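Local coordinates for ubiquitin domain-containing protein DSK2,putative (Plasmodium falciparum, PDB 6JL3) that probably acts as a ubiquitin shuttle factor that recognises receptors of the proteasome, at residues Val4-Phe9 with Val65-Thr70; Glu36-Pro41 with Met71-Ser76. One frame throughout, in Å; residues are numbered along the deposited sequence.

How the interactions relate
Interactions 1 and 2 share one strand of the ubiquitin fold: residues 65-70 lead into it and begin it, residues 71-76 carry it on. Their centres lie about 16 Å apart, on opposite sides of the centre of the chain. Interaction 1 sets the start of this strand parallel to strand 5-11; interaction 2 fastens its far end to the loop that follows helix 27-35. M71 joins the two: its backbone N lies 2.8 Å from S8 O, a probable hydrogen bond continuing the parallel pairing, while its CE packs 3.7 Å from V65 CG2. F9 and V7 also lie against the M71 side chain, which is buried among side chains of strands 5-11 and 45-49 and V65.

Interaction 1 of 2, residues Val4-Phe9 with Val65-Thr70; sequences VINVSF and VADGNT
D67 lies alongside I5 and N6, in the turn that leads into the central strand 70-75 of the ubiquitin beta-grasp fold, beside strand 5-11. From CB, which rests 3.9 Å from I5 CB and close to I5 CG2, the D67 side chain runs past I5 in the opposite direction. CG, near I5 CB at 4.0 Å, stands anti to the backbone N (chi1 -166°), which swings the carboxylate to the strand. Its OD1 accepts N6 N at 2.8 Å in a nearly straight bond, met from above the carboxylate plane, and also brushes N6 CB. The N6 side chain lies beside that of D67 and points the same way, amide and carboxylate planes 50° apart.

The pairing then passes to backbone atoms. G68 N gives a short bond of 2.7 Å to N6 O, and S8 N bonds N69 O, lying in the carbonyl plane, before S8 and T70 form a parallel bridge. Residues 66-69 make a type II turn, and G68 takes the positive phi (99°) where a side chain would jam against the preceding carbonyl O. N69 braces the turn from within, its OD1 accepting A66 N from above the amide plane.

On the inner side, V65 CG2 meets I5 CD1 and V7 CG2, the two valines crossing at about a right angle. S8 OG bonds T18 on the neighbouring strand, while S8 CB sits 3.7 Å from T70 OG1.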
loop_
_atom_site.group_PDB
_atom_site.type_symbol
_atom_site.label_atom_id
_atom_site.label_comp_id
_atom_site.label_asym_id
_atom_site.label_seq_id
_atom_site.Cartn_x
_atom_site.Cartn_y
_atom_site.Cartn_z
ATOM N N VAL A 4 14.864 -2.163 -3.705
ATOM C CA VAL A 4 13.588 -2.085 -3.015
ATOM C C VAL A 4 13.651 -1.025 -1.923
ATOM O O VAL A 4 14.720 -0.647 -1.434
ATOM C CB VAL A 4 13.137 -3.449 -2.446
ATOM C CG1 VAL A 4 12.753 -4.398 -3.576
ATOM C CG2 VAL A 4 14.234 -4.062 -1.576
ATOM N N ILE A 5 12.466 -0.528 -1.569
ATOM C CA ILE A 5 12.254 0.385 -0.459
ATOM C C ILE A 5 11.271 -0.283 0.499
ATOM O O ILE A 5 10.475 -1.138 0.110
ATOM C CB ILE A 5 11.717 1.759 -0.929
ATOM C CG1 ILE A 5 10.326 1.621 -1.560
ATOM C CG2 ILE A 5 12.699 2.420 -1.899
ATOM C CD1 ILE A 5 9.575 2.952 -1.689
ATOM N N ASN A 6 11.316 0.131 1.759
ATOM C CA ASN A 6 10.366 -0.366 2.742
ATOM C C ASN A 6 9.170 0.570 2.840
ATOM O O ASN A 6 9.321 1.794 2.882
ATOM C CB ASN A 6 11.021 -0.479 4.121
ATOM C CG ASN A 6 12.020 -1.607 4.198
ATOM O OD1 ASN A 6 11.738 -2.735 3.788
ATOM N ND2 ASN A 6 13.203 -1.308 4.718
ATOM N N VAL A 7 7.978 -0.017 2.865
ATOM C CA VAL A 7 6.743 0.704 3.131
ATOM C C VAL A 7 6.001 -0.039 4.233
ATOM O O VAL A 7 5.839 -1.265 4.169
ATOM C CB VAL A 7 5.864 0.834 1.874
ATOM C CG1 VAL A 7 4.546 1.523 2.202
ATOM C CG2 VAL A 7 6.623 1.584 0.784
ATOM N N SER A 8 5.577 0.696 5.252
ATOM C CA SER A 8 4.834 0.141 6.366
ATOM C C SER A 8 3.354 0.446 6.198
ATOM O O SER A 8 2.975 1.478 5.641
ATOM C CB SER A 8 5.329 0.732 7.683
ATOM O OG SER A 8 6.666 0.349 7.930
ATOM N N PHE A 9 2.523 -0.462 6.694
ATOM C CA PHE A 9 1.081 -0.313 6.649
ATOM C C PHE A 9 0.494 -0.384 8.047
ATOM O O PHE A 9 0.847 -1.268 8.841
ATOM C CB PHE A 9 0.450 -1.400 5.794
ATOM C CG PHE A 9 0.667 -1.180 4.352
ATOM C CD1 PHE A 9 1.817 -1.640 3.747
ATOM C CD2 PHE A 9 -0.249 -0.460 3.605
ATOM C CE1 PHE A 9 2.038 -1.412 2.421
ATOM C CE2 PHE A 9 -0.035 -0.234 2.275
ATOM C CZ PHE A 9 1.113 -0.708 1.683
ATOM N N VAL A 65 6.365 8.038 -3.288
ATOM C CA VAL A 65 6.589 7.100 -2.194
ATOM C C VAL A 65 8.077 7.022 -1.902
ATOM O O VAL A 65 8.912 7.005 -2.815
ATOM C CB VAL A 65 6.006 5.726 -2.558
ATOM C CG1 VAL A 65 6.765 5.126 -3.718
ATOM C CG2 VAL A 65 6.039 4.784 -1.357
ATOM N N ALA A 66 8.416 6.968 -0.622
ATOM C CA ALA A 66 9.804 6.988 -0.184
ATOM C C ALA A 66 10.047 5.899 0.851
ATOM O O ALA A 66 9.141 5.498 1.587
ATOM C CB ALA A 66 10.168 8.343 0.430
ATOM N N ASP A 67 11.293 5.442 0.902
ATOM C CA ASP A 67 11.727 4.407 1.836
ATOM C C ASP A 67 11.413 4.803 3.269
ATOM O O ASP A 67 11.852 5.855 3.747
ATOM C CB ASP A 67 13.235 4.229 1.646
ATOM C CG ASP A 67 13.791 2.974 2.281
ATOM O OD1 ASP A 67 13.027 2.153 2.809
ATOM O OD2 ASP A 67 15.023 2.825 2.248
ATOM N N GLY A 68 10.634 3.962 3.942
ATOM C CA GLY A 68 10.239 4.192 5.317
ATOM C C GLY A 68 8.859 4.789 5.488
ATOM O O GLY A 68 8.385 4.880 6.624
ATOM N N ASN A 69 8.204 5.198 4.403
ATOM C CA ASN A 69 6.876 5.782 4.516
ATOM C C ASN A 69 5.889 4.778 5.109
ATOM O O ASN A 69 6.028 3.561 4.948
ATOM C CB ASN A 69 6.341 6.217 3.139
ATOM C CG ASN A 69 6.928 7.536 2.608
ATOM O OD1 ASN A 69 6.736 7.855 1.431
ATOM N ND2 ASN A 69 7.621 8.296 3.450
ATOM N N THR A 70 4.863 5.313 5.762
ATOM C CA THR A 70 3.738 4.542 6.263
ATOM C C THR A 70 2.483 4.943 5.500
ATOM O O THR A 70 2.248 6.124 5.240
ATOM C CB THR A 70 3.538 4.770 7.770
ATOM O OG1 THR A 70 4.711 4.339 8.473
ATOM C CG2 THR A 70 2.328 4.003 8.289
#

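Interaction 2 of 2, residues Glu36-Pro41 with Met71-Ser76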
loop_
_atom_site.group_PDB
_atom_site.type_symbol
_atom_site.label_atom_id
_atom_site.label_comp_id
_atom_site.label_asym_id
_atom_site.label_seq_id
_atom_site.Cartn_x
_atom_site.Cartn_y
_atom_site.Cartn_z
ATOM N N GLU A 36 -1.702 -10.583 0.366
ATOM C CA GLU A 36 -0.886 -11.704 0.818
ATOM C C GLU A 36 -0.354 -11.510 2.231
ATOM O O GLU A 36 0.313 -12.411 2.751
ATOM C CB GLU A 36 0.242 -11.952 -0.194
ATOM C CG GLU A 36 -0.311 -12.486 -1.518
ATOM C CD GLU A 36 0.727 -12.876 -2.559
ATOM O OE1 GLU A 36 1.925 -12.582 -2.392
ATOM O OE2 GLU A 36 0.324 -13.494 -3.572
ATOM N N HIS A 37 -0.664 -10.375 2.867
ATOM C CA HIS A 37 -0.243 -10.092 4.233
ATOM C C HIS A 37 -1.377 -9.898 5.230
ATOM O O HIS A 37 -1.141 -10.071 6.430
ATOM C CB HIS A 37 0.673 -8.854 4.272
ATOM C CG HIS A 37 2.007 -9.096 3.643
ATOM N ND1 HIS A 37 2.206 -9.072 2.276
ATOM C CD2 HIS A 37 3.204 -9.420 4.188
ATOM C CE1 HIS A 37 3.467 -9.355 2.013
ATOM N NE2 HIS A 37 4.099 -9.568 3.157
ATOM N N VAL A 38 -2.586 -9.535 4.789
ATOM C CA VAL A 38 -3.725 -9.321 5.671
ATOM C C VAL A 38 -4.977 -9.826 4.970
ATOM O O VAL A 38 -5.019 -9.975 3.747
ATOM C CB VAL A 38 -3.900 -7.838 6.079
ATOM C CG1 VAL A 38 -2.681 -7.359 6.843
ATOM C CG2 VAL A 38 -4.168 -6.942 4.871
ATOM N N ASP A 39 -6.015 -10.075 5.768
ATOM C CA ASP A 39 -7.246 -10.692 5.276
ATOM C C ASP A 39 -8.228 -9.639 4.761
ATOM O O ASP A 39 -9.356 -9.511 5.242
ATOM C CB ASP A 39 -7.867 -11.537 6.383
ATOM C CG ASP A 39 -9.065 -12.340 5.920
ATOM O OD1 ASP A 39 -9.105 -12.751 4.743
ATOM O OD2 ASP A 39 -9.967 -12.563 6.754
ATOM N N ILE A 40 -7.780 -8.873 3.760
ATOM C CA ILE A 40 -8.634 -7.948 3.035
ATOM C C ILE A 40 -8.408 -8.208 1.553
ATOM O O ILE A 40 -7.290 -8.026 1.058
ATOM C CB ILE A 40 -8.337 -6.474 3.360
ATOM C CG1 ILE A 40 -8.363 -6.219 4.867
ATOM C CG2 ILE A 40 -9.353 -5.573 2.657
ATOM C CD1 ILE A 40 -7.982 -4.795 5.247
ATOM N N PRO A 41 -9.420 -8.633 0.796
ATOM C CA PRO A 41 -9.213 -8.900 -0.630
ATOM C C PRO A 41 -8.979 -7.606 -1.392
ATOM O O PRO A 41 -9.386 -6.518 -0.980
ATOM C CB PRO A 41 -10.517 -9.570 -1.069
ATOM C CG PRO A 41 -11.541 -9.047 -0.116
ATOM C CD PRO A 41 -10.826 -8.835 1.201
ATOM N N MET A 71 1.700 3.949 5.114
ATOM C CA MET A 71 0.393 4.135 4.510
ATOM C C MET A 71 -0.645 3.477 5.406
ATOM O O MET A 71 -0.326 2.641 6.255
ATOM C CB MET A 71 0.340 3.485 3.127
ATOM C CG MET A 71 1.428 3.965 2.187
ATOM S SD MET A 71 1.160 3.395 0.503
ATOM C CE MET A 71 2.560 4.116 -0.344
ATOM N N HIS A 72 -1.901 3.859 5.216
ATOM C CA HIS A 72 -3.000 3.195 5.890
ATOM C C HIS A 72 -3.753 2.326 4.902
ATOM O O HIS A 72 -3.907 2.678 3.731
ATOM C CB HIS A 72 -3.956 4.188 6.538
ATOM C CG HIS A 72 -3.395 4.843 7.749
ATOM N ND1 HIS A 72 -2.453 5.846 7.682
ATOM C CD2 HIS A 72 -3.626 4.633 9.067
ATOM C CE1 HIS A 72 -2.138 6.237 8.902
ATOM N NE2 HIS A 72 -2.836 5.515 9.763
ATOM N N LEU A 73 -4.214 1.190 5.382
ATOM C CA LEU A 73 -5.044 0.275 4.611
ATOM C C LEU A 73 -6.369 0.118 5.338
ATOM O O LEU A 73 -6.401 -0.289 6.509
ATOM C CB LEU A 73 -4.335 -1.069 4.462
ATOM C CG LEU A 73 -5.075 -2.125 3.659
ATOM C CD1 LEU A 73 -5.271 -1.686 2.227
ATOM C CD2 LEU A 73 -4.295 -3.426 3.734
ATOM N N VAL A 74 -7.456 0.466 4.655
ATOM C CA VAL A 74 -8.798 0.375 5.205
ATOM C C VAL A 74 -9.675 -0.404 4.229
ATOM O O VAL A 74 -9.310 -0.636 3.074
ATOM C CB VAL A 74 -9.407 1.760 5.532
ATOM C CG1 VAL A 74 -8.495 2.523 6.489
ATOM C CG2 VAL A 74 -9.673 2.566 4.275
ATOM N N ARG A 75 -10.830 -0.829 4.726
ATOM C CA ARG A 75 -11.810 -1.534 3.922
ATOM C C ARG A 75 -12.806 -0.553 3.325
ATOM O O ARG A 75 -13.186 0.435 3.960
ATOM C CB ARG A 75 -12.603 -2.503 4.788
ATOM C CG ARG A 75 -11.926 -3.790 5.155
ATOM C CD ARG A 75 -12.930 -4.718 5.838
ATOM N NE ARG A 75 -12.254 -5.908 6.336
ATOM C CZ ARG A 75 -12.135 -7.044 5.661
ATOM N NH1 ARG A 75 -12.671 -7.171 4.454
ATOM N NH2 ARG A 75 -11.479 -8.059 6.200
ATOM N N SER A 76 -13.243 -0.847 2.103
ATOM C CA SER A 76 -14.332 -0.111 1.475
ATOM C C SER A 76 -15.493 -0.045 2.450
ATOM O O SER A 76 -15.979 -1.083 2.898
ATOM C CB SER A 76 -14.783 -0.817 0.203
ATOM O OG SER A 76 -15.030 -2.186 0.452
#
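I40 lies under the outstretched side chain of R75, its CG1 covering one face of the guanidinium 3.8 Å from the plane and displaced from the centre of the group. The two side chains cross obliquely: I40 CG2 reaches R75 CG at 4.0 Å and I40 CD1 lies close to the same carbon, while CG1 takes the planar end. R75 is extended from CG to NE, chi2 and chi3 both near 180°, and this carries the guanidinium past I40 to the carbonyl of D39.

At the tip, R75 NH2 comes to 2.7 Å from D39 O. The hydrogen bond is weak despite this short distance, because the N-H...O angle is only 115° and the carbonyl meets the guanidinium obliquely. D39 is the centre of an inverse gamma turn, closed by a weak bond from I40 N to V38 O. P41 CD lies obliquely beside NH1, its ring crossing the arginine at about a right angle.

Deeper in, V38 and L73 reach toward each other tip to tip, V38 CG2 touching L73 CD2 at 3.7 Å. With CG swung opposite its own N (chi1 -179°), the leucine extends toward the loop; I40 CD1 adds a looser contact to the same methyl. V38 also rests on F17 and I40 on V11, so the loop after helix 27-35 closes over this end of the beta-grasp core.

The D39 carboxylate stands near the arginine without touching it, D39 OD2 being 4.8 Å from R75 NH2. The chemistry is therefore mixed: apolar contacts hold the inner half, while at the solvent-exposed end a weakly bonded guanidinium lies over isoleucine, with the nearby acid probably adding some electrostatic attraction.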